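Local coordinates for protein nuclear import adaptor, Nro1 (Schizosaccharomyces pombe, PDB 3MSV) that inhibits Ofd1, probably thereby stabilising the Sre1 transcription factor for hypoxic gene expression, acts as a nuclear import adaptor, and is needed for correct translation termination, at residues F116-S121 against S166-A171; S122-V127 against E145-A150; R154-L159 against L170-A175; Y176-R181 against L232-I237. All blocks are in the same frame, centred on the assembly; numbering follows the deposited sequence. Where two conformers were deposited one is given.

Contact 1 of 4, residues F116-S121 against S166-A171; sequences FHAAYS and SRLFLA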
loop_
_atom_site.group_PDB
_atom_site.type_symbol
_atom_site.label_atom_id
_atom_site.label_comp_id
_atom_site.label_asym_id
_atom_site.label_seq_id
_atom_site.Cartn_x
_atom_site.Cartn_y
_atom_site.Cartn_z
ATOM N N PHE A 116 12.818 18.320 -6.691
ATOM C CA PHE A 116 11.989 19.149 -7.564
ATOM C C PHE A 116 11.181 18.267 -8.495
ATOM O O PHE A 116 9.987 18.461 -8.660
ATOM C CB PHE A 116 12.851 20.078 -8.416
ATOM C CG PHE A 116 12.113 20.679 -9.581
ATOM C CD1 PHE A 116 11.411 21.868 -9.433
ATOM C CD2 PHE A 116 12.114 20.042 -10.826
ATOM C CE1 PHE A 116 10.715 22.436 -10.511
ATOM C CE2 PHE A 116 11.428 20.587 -11.922
ATOM C CZ PHE A 116 10.729 21.794 -11.766
ATOM N N HIS A 117 11.845 17.308 -9.130
ATOM C CA HIS A 117 11.150 16.377 -10.020
ATOM C C HIS A 117 10.124 15.521 -9.270
ATOM O O HIS A 117 9.062 15.194 -9.822
ATOM C CB HIS A 117 12.164 15.513 -10.762
ATOM C CG HIS A 117 13.036 16.295 -11.690
ATOM N ND1 HIS A 117 14.318 16.689 -11.362
ATOM C CD2 HIS A 117 12.790 16.803 -12.917
ATOM C CE1 HIS A 117 14.832 17.391 -12.354
ATOM N NE2 HIS A 117 13.922 17.473 -13.310
ATOM N N ALA A 118 10.449 15.179 -8.024
ATOM C CA ALA A 118 9.581 14.414 -7.133
ATOM C C ALA A 118 8.285 15.149 -6.783
ATOM O O ALA A 118 7.194 14.561 -6.861
ATOM C CB ALA A 118 10.330 14.020 -5.843
ATOM N N ALA A 119 8.405 16.428 -6.404
ATOM C CA ALA A 119 7.234 17.260 -6.162
ATOM C C ALA A 119 6.380 17.433 -7.427
ATOM O O ALA A 119 5.154 17.313 -7.394
ATOM C CB ALA A 119 7.662 18.645 -5.602
ATOM N N TYR A 120 7.033 17.740 -8.538
ATOM C CA TYR A 120 6.332 17.935 -9.811
ATOM C C TYR A 120 5.630 16.604 -10.205
ATOM O O TYR A 120 4.462 16.597 -10.589
ATOM C CB TYR A 120 7.351 18.332 -10.891
ATOM C CG TYR A 120 6.782 18.958 -12.158
ATOM C CD1 TYR A 120 7.622 19.587 -13.075
ATOM C CD2 TYR A 120 5.430 18.917 -12.431
ATOM C CE1 TYR A 120 7.124 20.143 -14.230
ATOM C CE2 TYR A 120 4.918 19.477 -13.574
ATOM C CZ TYR A 120 5.772 20.090 -14.469
ATOM O OH TYR A 120 5.266 20.657 -15.612
ATOM N N SER A 121 6.346 15.487 -10.100
ATOM C CA SER A 121 5.764 14.193 -10.412
ATOM C C SER A 121 4.539 13.908 -9.545
ATOM O O SER A 121 3.500 13.464 -10.068
ATOM C CB SER A 121 6.801 13.056 -10.264
ATOM O OG SER A 121 6.166 11.801 -10.388
ATOM N N SER A 166 15.170 10.060 -1.879
ATOM C CA SER A 166 14.011 9.445 -1.212
ATOM C C SER A 166 12.639 9.817 -1.761
ATOM O O SER A 166 11.817 8.943 -2.082
ATOM C CB SER A 166 14.043 9.732 0.281
ATOM O OG SER A 166 15.047 8.919 0.844
ATOM N N ARG A 167 12.381 11.112 -1.867
ATOM C CA ARG A 167 11.091 11.560 -2.349
ATOM C C ARG A 167 10.860 11.124 -3.784
ATOM O O ARG A 167 9.742 10.762 -4.139
ATOM C CB ARG A 167 10.959 13.065 -2.182
ATOM C CG ARG A 167 10.922 13.458 -0.714
ATOM C CD ARG A 167 11.165 14.966 -0.478
ATOM N NE ARG A 167 10.822 15.313 0.898
ATOM C CZ ARG A 167 11.565 15.001 1.962
ATOM N NH1 ARG A 167 12.725 14.357 1.822
ATOM N NH2 ARG A 167 11.146 15.343 3.178
ATOM N N LEU A 168 11.923 11.116 -4.592
ATOM C CA LEU A 168 11.835 10.685 -5.991
ATOM C C LEU A 168 11.483 9.213 -6.057
ATOM O O LEU A 168 10.619 8.808 -6.825
ATOM C CB LEU A 168 13.180 10.908 -6.697
ATOM C CG LEU A 168 13.364 11.430 -8.138
ATOM C CD1 LEU A 168 14.335 10.586 -8.990
ATOM C CD2 LEU A 168 12.115 11.894 -8.911
ATOM N N PHE A 169 12.139 8.399 -5.237
ATOM C CA PHE A 169 11.844 6.967 -5.263
ATOM C C PHE A 169 10.367 6.725 -4.907
ATOM O O PHE A 169 9.682 5.921 -5.533
ATOM C CB PHE A 169 12.805 6.199 -4.341
ATOM C CG PHE A 169 14.178 6.002 -4.928
ATOM C CD1 PHE A 169 14.563 6.695 -6.068
ATOM C CD2 PHE A 169 15.086 5.131 -4.339
ATOM C CE1 PHE A 169 15.824 6.515 -6.630
ATOM C CE2 PHE A 169 16.352 4.935 -4.891
ATOM C CZ PHE A 169 16.724 5.637 -6.031
ATOM N N LEU A 170 9.874 7.448 -3.919
ATOM C CA LEU A 170 8.477 7.327 -3.514
ATOM C C LEU A 170 7.558 7.756 -4.649
ATOM O O LEU A 170 6.574 7.064 -4.942
ATOM C CB LEU A 170 8.204 8.153 -2.248
ATOM C CG LEU A 170 6.781 8.164 -1.670
ATOM C CD1 LEU A 170 6.284 6.744 -1.374
ATOM C CD2 LEU A 170 6.706 9.044 -0.408
ATOM N N ALA A 171 7.881 8.880 -5.299
ATOM C CA ALA A 171 7.070 9.355 -6.419
ATOM C C ALA A 171 7.041 8.341 -7.557
ATOM O O ALA A 171 6.000 8.104 -8.162
ATOM C CB ALA A 171 7.579 10.701 -6.939
HETATM O O HOH W 1 4.448 10.289 -8.651
#
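The methyl of Ala118 overlaps the backbone at the start of helix 166-189, its CB lying 3.5 Å from Leu168 N. On one side it touches Arg167, whose CB is 3.8 Å from Ala118 CB before the rest of that side chain runs away, extended, to a salt bridge with Asp225. On the other side comes a branch of Leu168, which bends back so that its CD2 stands 3.8 Å from Ala118 N; the same methyl also brushes His117 CB. One turn further along, Ala171 CB faces Ala118 O at 3.9 Å and touches Ser121 OG as well.

The interface holds no direct hydrogen bond. Its polar link is a water that donates both ways, 2.9 Å to Ser121 OG and 2.7 Å to Ala171 O. With OG anti to the backbone N (chi1 172°), the hydroxyl of Ser121 points to the water, and it also bonds to Ala151 O, so this buried oxygen is tied directly to helix 144-158 and, through the water, to helix 166-189.

Methyl groups on both sides let the two segments come close: their axes approach to 8.1 Å and their N-to-C directions differ by 31°. Trp70 of helix 64-81 packs against Ala118 too. Two helices running in the same general direction, 114-129 and 166-189, with the antiparallel helix 144-158 between them in sequence, are characteristic of a solenoid of helical repeats, consistent with the HEAT- and TPR-like character of this protein.

Contact 2 of 4, residues S122-V127 against E145-A150; sequences SALLAV and ESYIDA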
loop_
_atom_site.group_PDB
_atom_site.type_symbol
_atom_site.label_atom_id
_atom_site.label_comp_id
_atom_site.label_asym_id
_atom_site.label_seq_id
_atom_site.Cartn_x
_atom_site.Cartn_y
_atom_site.Cartn_z
ATOM N N SER A 122 4.662 14.178 -8.237
ATOM C CA SER A 122 3.567 13.980 -7.274
ATOM C C SER A 122 2.355 14.861 -7.620
ATOM O O SER A 122 1.206 14.417 -7.559
ATOM C CB SER A 122 4.031 14.248 -5.831
ATOM O OG SER A 122 5.154 13.457 -5.460
ATOM N N ALA A 123 2.600 16.109 -7.996
ATOM C CA ALA A 123 1.485 16.949 -8.433
ATOM C C ALA A 123 0.824 16.317 -9.652
ATOM O O ALA A 123 -0.396 16.230 -9.722
ATOM C CB ALA A 123 1.950 18.369 -8.758
ATOM N N LEU A 124 1.611 15.910 -10.643
ATOM C CA LEU A 124 0.998 15.290 -11.837
ATOM C C LEU A 124 0.169 14.059 -11.514
ATOM O O LEU A 124 -0.899 13.844 -12.104
ATOM C CB LEU A 124 2.040 14.928 -12.884
ATOM C CG LEU A 124 2.655 16.167 -13.567
ATOM C CD1 LEU A 124 4.005 15.803 -14.221
ATOM C CD2 LEU A 124 1.694 16.732 -14.598
ATOM N N LEU A 125 0.655 13.232 -10.600
ATOM C CA LEU A 125 -0.075 12.026 -10.233
ATOM C C LEU A 125 -1.370 12.428 -9.526
ATOM O O LEU A 125 -2.413 11.767 -9.670
ATOM C CB LEU A 125 0.753 11.178 -9.266
ATOM C CG LEU A 125 0.881 9.651 -9.387
ATOM C CD1 LEU A 125 0.924 8.973 -7.996
ATOM C CD2 LEU A 125 -0.139 9.005 -10.308
ATOM N N ALA A 126 -1.305 13.487 -8.731
ATOM C CA ALA A 126 -2.515 13.901 -8.005
ATOM C C ALA A 126 -3.601 14.388 -8.975
ATOM O O ALA A 126 -4.793 14.231 -8.696
ATOM C CB ALA A 126 -2.210 14.950 -6.917
ATOM N N VAL A 127 -3.212 14.964 -10.107
ATOM C CA VAL A 127 -4.229 15.284 -11.102
ATOM C C VAL A 127 -4.913 13.983 -11.557
ATOM O O VAL A 127 -6.146 13.939 -11.694
ATOM C CB VAL A 127 -3.671 16.014 -12.341
ATOM C CG1 VAL A 127 -4.792 16.276 -13.372
ATOM C CG2 VAL A 127 -2.990 17.322 -11.962
ATOM N N GLU A 145 -4.940 8.517 -17.344
ATOM C CA GLU A 145 -3.768 7.718 -17.619
ATOM C C GLU A 145 -2.617 8.559 -18.137
ATOM O O GLU A 145 -1.470 8.335 -17.798
ATOM C CB GLU A 145 -4.089 6.617 -18.627
ATOM C CG GLU A 145 -2.898 5.741 -18.862
ATOM C CD GLU A 145 -3.236 4.517 -19.674
ATOM O OE1 GLU A 145 -4.294 4.514 -20.378
ATOM O OE2 GLU A 145 -2.429 3.567 -19.599
ATOM N N SER A 146 -2.925 9.544 -18.960
ATOM C CA SER A 146 -1.890 10.423 -19.451
ATOM C C SER A 146 -1.197 11.196 -18.335
ATOM O O SER A 146 -0.004 11.477 -18.416
ATOM C CB SER A 146 -2.423 11.386 -20.502
ATOM O OG SER A 146 -1.297 11.955 -21.136
ATOM N N TYR A 147 -1.935 11.536 -17.281
ATOM C CA TYR A 147 -1.306 12.180 -16.131
ATOM C C TYR A 147 -0.411 11.222 -15.334
ATOM O O TYR A 147 0.643 11.622 -14.805
ATOM C CB TYR A 147 -2.337 12.893 -15.256
ATOM C CG TYR A 147 -2.534 14.302 -15.755
ATOM C CD1 TYR A 147 -3.466 14.576 -16.743
ATOM C CD2 TYR A 147 -1.716 15.335 -15.323
ATOM C CE1 TYR A 147 -3.624 15.850 -17.253
ATOM C CE2 TYR A 147 -1.861 16.636 -15.855
ATOM C CZ TYR A 147 -2.829 16.875 -16.808
ATOM O OH TYR A 147 -3.011 18.138 -17.356
ATOM N N ILE A 148 -0.814 9.961 -15.274
ATOM C CA ILE A 148 0.040 8.925 -14.668
ATOM C C ILE A 148 1.339 8.778 -15.473
ATOM O O ILE A 148 2.432 8.767 -14.908
ATOM C CB ILE A 148 -0.716 7.574 -14.535
ATOM C CG1 ILE A 148 -1.878 7.725 -13.552
ATOM C CG2 ILE A 148 0.220 6.450 -14.081
ATOM C CD1 ILE A 148 -2.900 6.542 -13.596
ATOM N N ASP A 149 1.219 8.704 -16.791
ATOM C CA ASP A 149 2.394 8.635 -17.685
ATOM C C ASP A 149 3.322 9.838 -17.461
ATOM O O ASP A 149 4.537 9.688 -17.298
ATOM C CB ASP A 149 1.955 8.574 -19.164
ATOM C CG ASP A 149 1.255 7.248 -19.532
ATOM O OD1 ASP A 149 1.581 6.234 -18.869
ATOM O OD2 ASP A 149 0.403 7.211 -20.494
ATOM N N ALA A 150 2.750 11.039 -17.463
ATOM C CA ALA A 150 3.535 12.243 -17.171
ATOM C C ALA A 150 4.217 12.177 -15.808
ATOM O O ALA A 150 5.393 12.526 -15.683
ATOM C CB ALA A 150 2.661 13.497 -17.274
#
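Val127 lays its CG1 methyl on the ring of Tyr147, 3.7 Å from the ring centroid and only 7° off the normal, a CH-pi contact almost over the middle of the face. CG1 lies anti to the backbone N of Val127 (chi1 178°), which sets that branch above the centre; Val127 CB itself, placed by the backbone, is 3.6 Å from Tyr147 CD2. Leu124 meets the same ring from another direction: its CD2 is 3.8 Å from Tyr147 CD2, the two side chains crossing at about a right angle. Tyr147 is thus held between neighbouring turns of helix 114-129, with its CB 3.6 Å from Leu124 O at the root.

Leu124 divides its two branches. While CD2 takes the tyrosine, CD1 reaches the next turn of the facing helix and lies 4.1 Å from Ala150 CB. Further in, Leu125 starts out directed away from helix 144-158, but its CD2 swings back to 3.9 Å from Ile148 CG1. No hydrogen bond joins the segments.

The backbones behind these side chains run antiparallel, at 168°, and their axes come within 7.7 Å. Leu124 stands opposite Tyr147, and Leu125 opposite Ile148.

Beyond this pair, Val92 and Ile96 of helix 85-104 pack on Val127, and Trp70 and Tyr73 of helix 64-81 on Ser122. Helix 166-189 closes the inner side, where Arg174 and Glu178 meet Leu125 and Val182 meets Ile148. The contact is therefore one antiparallel layer in an all-helical stack, with helices packed before and behind it.

Contact 3 of 4, residues R154-L159 against L170-A175; sequences RAQLGL and LALARA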
loop_
_atom_site.group_PDB
_atom_site.type_symbol
_atom_site.label_atom_id
_atom_site.label_comp_id
_atom_site.label_asym_id
_atom_site.label_seq_id
_atom_site.Cartn_x
_atom_site.Cartn_y
_atom_site.Cartn_z
ATOM N N ARG A 154 8.105 12.490 -15.519
ATOM C CA ARG A 154 8.716 13.557 -14.743
ATOM C C ARG A 154 9.625 13.002 -13.625
ATOM O O ARG A 154 10.727 13.503 -13.402
ATOM C CB ARG A 154 7.640 14.483 -14.159
ATOM C CG ARG A 154 8.145 15.520 -13.141
ATOM C CD ARG A 154 9.312 16.322 -13.703
ATOM N NE ARG A 154 9.005 16.963 -14.991
ATOM C CZ ARG A 154 9.890 17.651 -15.708
ATOM N NH1 ARG A 154 11.136 17.801 -15.255
ATOM N NH2 ARG A 154 9.530 18.198 -16.865
ATOM N N ALA A 155 9.174 11.972 -12.920
ATOM C CA ALA A 155 10.020 11.415 -11.879
ATOM C C ALA A 155 11.266 10.769 -12.481
ATOM O O ALA A 155 12.360 10.886 -11.947
ATOM C CB ALA A 155 9.238 10.428 -11.030
ATOM N N GLN A 156 11.106 10.091 -13.612
ATOM C CA GLN A 156 12.260 9.503 -14.275
ATOM C C GLN A 156 13.273 10.577 -14.674
ATOM O O GLN A 156 14.463 10.384 -14.547
ATOM C CB GLN A 156 11.830 8.635 -15.454
ATOM C CG GLN A 156 11.131 7.377 -14.958
ATOM C CD GLN A 156 10.618 6.493 -16.069
ATOM O OE1 GLN A 156 10.213 5.346 -15.840
ATOM N NE2 GLN A 156 10.616 7.012 -17.273
ATOM N N LEU A 157 12.799 11.718 -15.142
ATOM C CA LEU A 157 13.699 12.816 -15.423
ATOM C C LEU A 157 14.504 13.201 -14.198
ATOM O O LEU A 157 15.552 13.785 -14.333
ATOM C CB LEU A 157 12.920 14.028 -15.928
ATOM C CG LEU A 157 12.577 13.951 -17.411
ATOM C CD1 LEU A 157 11.454 14.924 -17.718
ATOM C CD2 LEU A 157 13.824 14.230 -18.284
ATOM N N GLY A 158 14.028 12.874 -13.005
ATOM C CA GLY A 158 14.769 13.199 -11.788
ATOM C C GLY A 158 15.923 12.252 -11.482
ATOM O O GLY A 158 16.817 12.574 -10.717
ATOM N N LEU A 159 15.903 11.083 -12.099
ATOM C CA LEU A 159 16.880 10.028 -11.826
ATOM C C LEU A 159 18.295 10.553 -12.005
ATOM O O LEU A 159 19.211 10.115 -11.313
ATOM C CB LEU A 159 16.640 8.867 -12.786
ATOM C CG LEU A 159 15.912 7.596 -12.327
ATOM C CD1 LEU A 159 15.434 7.611 -10.875
ATOM C CD2 LEU A 159 14.825 7.165 -13.324
ATOM N N LEU A 170 9.874 7.448 -3.919
ATOM C CA LEU A 170 8.477 7.327 -3.514
ATOM C C LEU A 170 7.558 7.756 -4.649
ATOM O O LEU A 170 6.574 7.064 -4.942
ATOM C CB LEU A 170 8.204 8.153 -2.248
ATOM C CG LEU A 170 6.781 8.164 -1.670
ATOM C CD1 LEU A 170 6.284 6.744 -1.374
ATOM C CD2 LEU A 170 6.706 9.044 -0.408
ATOM N N ALA A 171 7.881 8.880 -5.299
ATOM C CA ALA A 171 7.070 9.355 -6.419
ATOM C C ALA A 171 7.041 8.341 -7.557
ATOM O O ALA A 171 6.000 8.104 -8.162
ATOM C CB ALA A 171 7.579 10.701 -6.939
ATOM N N LEU A 172 8.201 7.780 -7.866
ATOM C CA LEU A 172 8.321 6.789 -8.925
ATOM C C LEU A 172 7.435 5.598 -8.589
ATOM O O LEU A 172 6.605 5.203 -9.382
ATOM C CB LEU A 172 9.772 6.322 -9.021
ATOM C CG LEU A 172 10.680 7.217 -9.845
ATOM C CD1 LEU A 172 12.169 6.937 -9.524
ATOM C CD2 LEU A 172 10.369 7.009 -11.339
ATOM N N ALA A 173 7.607 5.046 -7.398
ATOM C CA ALA A 173 6.821 3.884 -6.930
ATOM C C ALA A 173 5.324 4.119 -6.978
ATOM O O ALA A 173 4.567 3.270 -7.456
ATOM C CB ALA A 173 7.226 3.506 -5.512
ATOM N N ARG A 174 4.893 5.266 -6.471
ATOM C CA ARG A 174 3.474 5.609 -6.475
ATOM C C ARG A 174 2.919 5.684 -7.893
ATOM O O ARG A 174 1.832 5.184 -8.170
ATOM C CB ARG A 174 3.252 6.941 -5.738
ATOM C CG ARG A 174 3.537 6.844 -4.233
ATOM C CD ARG A 174 3.590 8.212 -3.531
ATOM N NE ARG A 174 2.668 9.185 -4.094
ATOM C CZ ARG A 174 1.374 9.218 -3.822
ATOM N NH1 ARG A 174 0.845 8.332 -3.001
ATOM N NH2 ARG A 174 0.608 10.132 -4.361
ATOM N N ALA A 175 3.674 6.299 -8.798
ATOM C CA ALA A 175 3.235 6.441 -10.181
ATOM C C ALA A 175 3.258 5.098 -10.901
ATOM O O ALA A 175 2.353 4.807 -11.686
ATOM C CB ALA A 175 4.109 7.438 -10.914
#
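Leu172 fills the tight side of this contact, its two methyls going to different partners on segment 154-159. Its CD2 is wedged against Ala155 CB at 3.6 Å and at the same time lies 3.7 Å from Gln156 CG, whose side chain crosses the leucine at about a right angle. Leu172 CG sits anti to its own carbonyl carbon (chi1 -83°), a torsion that helps aim CD2 at Ala155 and Gln156 and CD1 at Leu159. Ala171 adds little: its CB stays 4.4 Å from Ala155 CB.

The two helices run roughly antiparallel, at 147°, and consecutively in the chain, the up-and-down succession of an alpha solenoid; their axes stay 9.3 Å apart, and the branched side chain of Leu172 does most of the bridging. Cutting Leu172 down to an alanine removes both methyls and would probably leave Ala155 and Leu159 facing a gap.

Toward the partly exposed side the packing thins. Leu159 touches through a single methyl pair, its CD1 3.6 Å from Leu172 CD1, and leans on Tyr212 of helix 198-217 as well. Gln156 gives only its aliphatic part to Leu172; its OE1 probably hydrogen-bonds to Tyr176 OH.

Contact 4 of 4, residues Y176-R181 against L232-I237; sequences YLEKVR and LRPLYI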
loop_
_atom_site.group_PDB
_atom_site.type_symbol
_atom_site.label_atom_id
_atom_site.label_comp_id
_atom_site.label_asym_id
_atom_site.label_seq_id
_atom_site.Cartn_x
_atom_site.Cartn_y
_atom_site.Cartn_z
ATOM N N TYR A 176 4.285 4.274 -10.654
ATOM C CA TYR A 176 4.309 2.961 -11.291
ATOM C C TYR A 176 3.106 2.152 -10.825
ATOM O O TYR A 176 2.497 1.415 -11.590
ATOM C CB TYR A 176 5.615 2.211 -11.010
ATOM C CG TYR A 176 6.832 2.746 -11.779
ATOM C CD1 TYR A 176 8.040 2.944 -11.136
ATOM C CD2 TYR A 176 6.765 3.046 -13.148
ATOM C CE1 TYR A 176 9.140 3.417 -11.808
ATOM C CE2 TYR A 176 7.902 3.512 -13.851
ATOM C CZ TYR A 176 9.074 3.704 -13.160
ATOM O OH TYR A 176 10.211 4.175 -13.778
ATOM N N LEU A 177 2.729 2.314 -9.565
ATOM C CA LEU A 177 1.642 1.508 -9.036
ATOM C C LEU A 177 0.288 1.965 -9.568
ATOM O O LEU A 177 -0.572 1.121 -9.850
ATOM C CB LEU A 177 1.679 1.437 -7.510
ATOM C CG LEU A 177 2.824 0.553 -6.990
ATOM C CD1 LEU A 177 2.916 0.668 -5.479
ATOM C CD2 LEU A 177 2.667 -0.922 -7.417
ATOM N N GLU A 178 0.096 3.275 -9.736
ATOM C CA GLU A 178 -1.152 3.743 -10.359
ATOM C C GLU A 178 -1.231 3.292 -11.816
ATOM O O GLU A 178 -2.312 3.028 -12.351
ATOM C CB GLU A 178 -1.298 5.266 -10.283
ATOM C CG GLU A 178 -1.401 5.824 -8.884
ATOM C CD GLU A 178 -2.638 5.358 -8.117
ATOM O OE1 GLU A 178 -3.665 4.953 -8.738
ATOM O OE2 GLU A 178 -2.579 5.404 -6.865
ATOM N N LYS A 179 -0.090 3.216 -12.479
ATOM C CA LYS A 179 -0.083 2.716 -13.849
ATOM C C LYS A 179 -0.588 1.253 -13.865
ATOM O O LYS A 179 -1.395 0.880 -14.718
ATOM C CB LYS A 179 1.314 2.829 -14.450
ATOM C CG LYS A 179 1.434 2.340 -15.863
ATOM C CD LYS A 179 0.760 3.265 -16.895
ATOM C CE LYS A 179 1.087 2.802 -18.344
ATOM N NZ LYS A 179 0.306 3.567 -19.394
ATOM N N VAL A 180 -0.128 0.455 -12.903
ATOM C CA VAL A 180 -0.564 -0.936 -12.785
ATOM C C VAL A 180 -2.078 -1.002 -12.685
ATOM O O VAL A 180 -2.713 -1.815 -13.365
ATOM C CB VAL A 180 0.005 -1.632 -11.544
ATOM C CG1 VAL A 180 -0.801 -2.887 -11.243
ATOM C CG2 VAL A 180 1.487 -1.970 -11.736
ATOM N N ARG A 181 -2.658 -0.140 -11.843
ATOM C CA ARG A 181 -4.105 -0.166 -11.609
ATOM C C ARG A 181 -4.853 0.168 -12.856
ATOM O O ARG A 181 -5.863 -0.455 -13.179
ATOM C CB ARG A 181 -4.529 0.798 -10.509
ATOM C CG ARG A 181 -6.046 0.749 -10.213
ATOM C CD ARG A 181 -6.428 1.811 -9.147
ATOM N NE ARG A 181 -5.805 3.083 -9.485
ATOM C CZ ARG A 181 -6.262 3.895 -10.431
ATOM N NH1 ARG A 181 -7.369 3.586 -11.092
ATOM N NH2 ARG A 181 -5.631 5.022 -10.702
ATOM N N LEU A 232 1.209 6.275 0.902
ATOM C CA LEU A 232 1.434 4.852 0.679
ATOM C C LEU A 232 0.184 4.081 0.211
ATOM O O LEU A 232 0.238 2.865 -0.008
ATOM C CB LEU A 232 2.023 4.199 1.928
ATOM C CG LEU A 232 3.449 4.601 2.263
ATOM C CD1 LEU A 232 3.895 3.819 3.507
ATOM C CD2 LEU A 232 4.339 4.316 1.065
ATOM N N ARG A 233 -0.928 4.785 0.029
ATOM C CA ARG A 233 -2.158 4.162 -0.446
ATOM C C ARG A 233 -1.942 3.287 -1.691
ATOM O O ARG A 233 -2.538 2.232 -1.821
ATOM C CB ARG A 233 -3.215 5.236 -0.729
ATOM C CG ARG A 233 -4.620 4.702 -0.973
ATOM C CD ARG A 233 -5.668 5.628 -0.345
ATOM N NE ARG A 233 -5.342 7.042 -0.533
ATOM C CZ ARG A 233 -5.837 7.798 -1.508
ATOM N NH1 ARG A 233 -6.683 7.269 -2.376
ATOM N NH2 ARG A 233 -5.480 9.076 -1.619
ATOM N N PRO A 234 -1.089 3.741 -2.628
ATOM C CA PRO A 234 -0.881 2.904 -3.820
ATOM C C PRO A 234 -0.316 1.520 -3.463
ATOM O O PRO A 234 -0.427 0.583 -4.248
ATOM C CB PRO A 234 0.124 3.709 -4.645
ATOM C CG PRO A 234 -0.119 5.142 -4.241
ATOM C CD PRO A 234 -0.435 5.059 -2.758
ATOM N N LEU A 235 0.268 1.386 -2.276
ATOM C CA LEU A 235 0.745 0.069 -1.835
ATOM C C LEU A 235 -0.381 -0.976 -1.819
ATOM O O LEU A 235 -0.109 -2.174 -1.895
ATOM C CB LEU A 235 1.402 0.157 -0.465
ATOM C CG LEU A 235 2.923 0.049 -0.400
ATOM C CD1 LEU A 235 3.652 0.558 -1.645
ATOM C CD2 LEU A 235 3.435 0.690 0.871
ATOM N N TYR A 236 -1.634 -0.534 -1.735
ATOM C CA TYR A 236 -2.766 -1.473 -1.802
ATOM C C TYR A 236 -2.872 -2.154 -3.165
ATOM O O TYR A 236 -3.307 -3.301 -3.248
ATOM C CB TYR A 236 -4.104 -0.798 -1.449
ATOM C CG TYR A 236 -4.340 -0.660 0.045
ATOM C CD1 TYR A 236 -4.239 0.583 0.684
ATOM C CD2 TYR A 236 -4.662 -1.784 0.831
ATOM C CE1 TYR A 236 -4.448 0.711 2.070
ATOM C CE2 TYR A 236 -4.880 -1.672 2.223
ATOM C CZ TYR A 236 -4.768 -0.420 2.837
ATOM O OH TYR A 236 -4.980 -0.308 4.213
ATOM N N ILE A 237 -2.504 -1.436 -4.227
ATOM C CA ILE A 237 -2.492 -1.976 -5.584
ATOM C C ILE A 237 -1.485 -3.119 -5.661
ATOM O O ILE A 237 -1.759 -4.177 -6.216
ATOM C CB ILE A 237 -2.093 -0.879 -6.609
ATOM C CG1 ILE A 237 -3.117 0.269 -6.570
ATOM C CG2 ILE A 237 -1.970 -1.462 -8.012
ATOM C CD1 ILE A 237 -2.594 1.587 -7.055
#
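Ile237 ends its side chain against two flat groups. Its CD1 methyl lies against the carboxylate of Glu178, 3.9 Å from Glu178 CD and 3.8 Å from Glu178 OE2, and near the plane of the Arg181 guanidinium, at its edge. At that guanidinium's rim Glu178 is also held in plane: Arg181 NE and NH2 approach side-on and both bond to Glu178 OE1, at 2.9 Å and 2.8 Å, bent at 142° and 149°. Arg181 NH2 has a second carboxylate in Glu144.

This is knobs-into-holes packing. Ile237 of helix 235-244 is the knob, and Leu177, Glu178, Val180 and Arg181 of helix 166-189 form the hole. CG2 of the isoleucine reaches in to 3.5 Å from Leu177 O and 3.7 Å from Val180 CG1. The type I turn from Leu232 to Leu235 brings Pro234 to the hole's border, where its CB meets Leu177 CB; Leu235 touches Leu177 through their CD1 methyls.

Glu178 is bent at chi2 (-63°), which folds its carboxylate back toward the isoleucine and the proline. With an alanine in its place, Arg181 would probably lose the side-on grip of its NE and NH2, keeping Glu144 as a carboxylate partner, and Ile237 the wall beside its methyl. Helix 198-217 backs the seam through Ala209 on Leu177 and Ile206 on Val180. The other carboxylate oxygen, Glu178 OE2, rests on the proline ring, 3.6 Å from Pro234 CG.

In the fold
Contacts 1, 2 and 3 join three helices pairwise: 114-129 with 166-189, 114-129 with 144-158, and 144-158 with 166-189. Contacts 1 and 3 are buried, their centres about 5 Å apart, share Ala171, and rely on alanines and leucines, with one bridging water in contact 1. Contact 2, partly buried and with its centre about 12 Å from that of contact 1, adds an aromatic ring to its leucines. Contact 4, also partly buried, carries helix 166-189 on toward helix 235-244 and lies nearest the centre of the chain; it adds charge to the packing. Lys179 ties contact 4 back to contact 2 through salt bridges to Glu145 and Asp149.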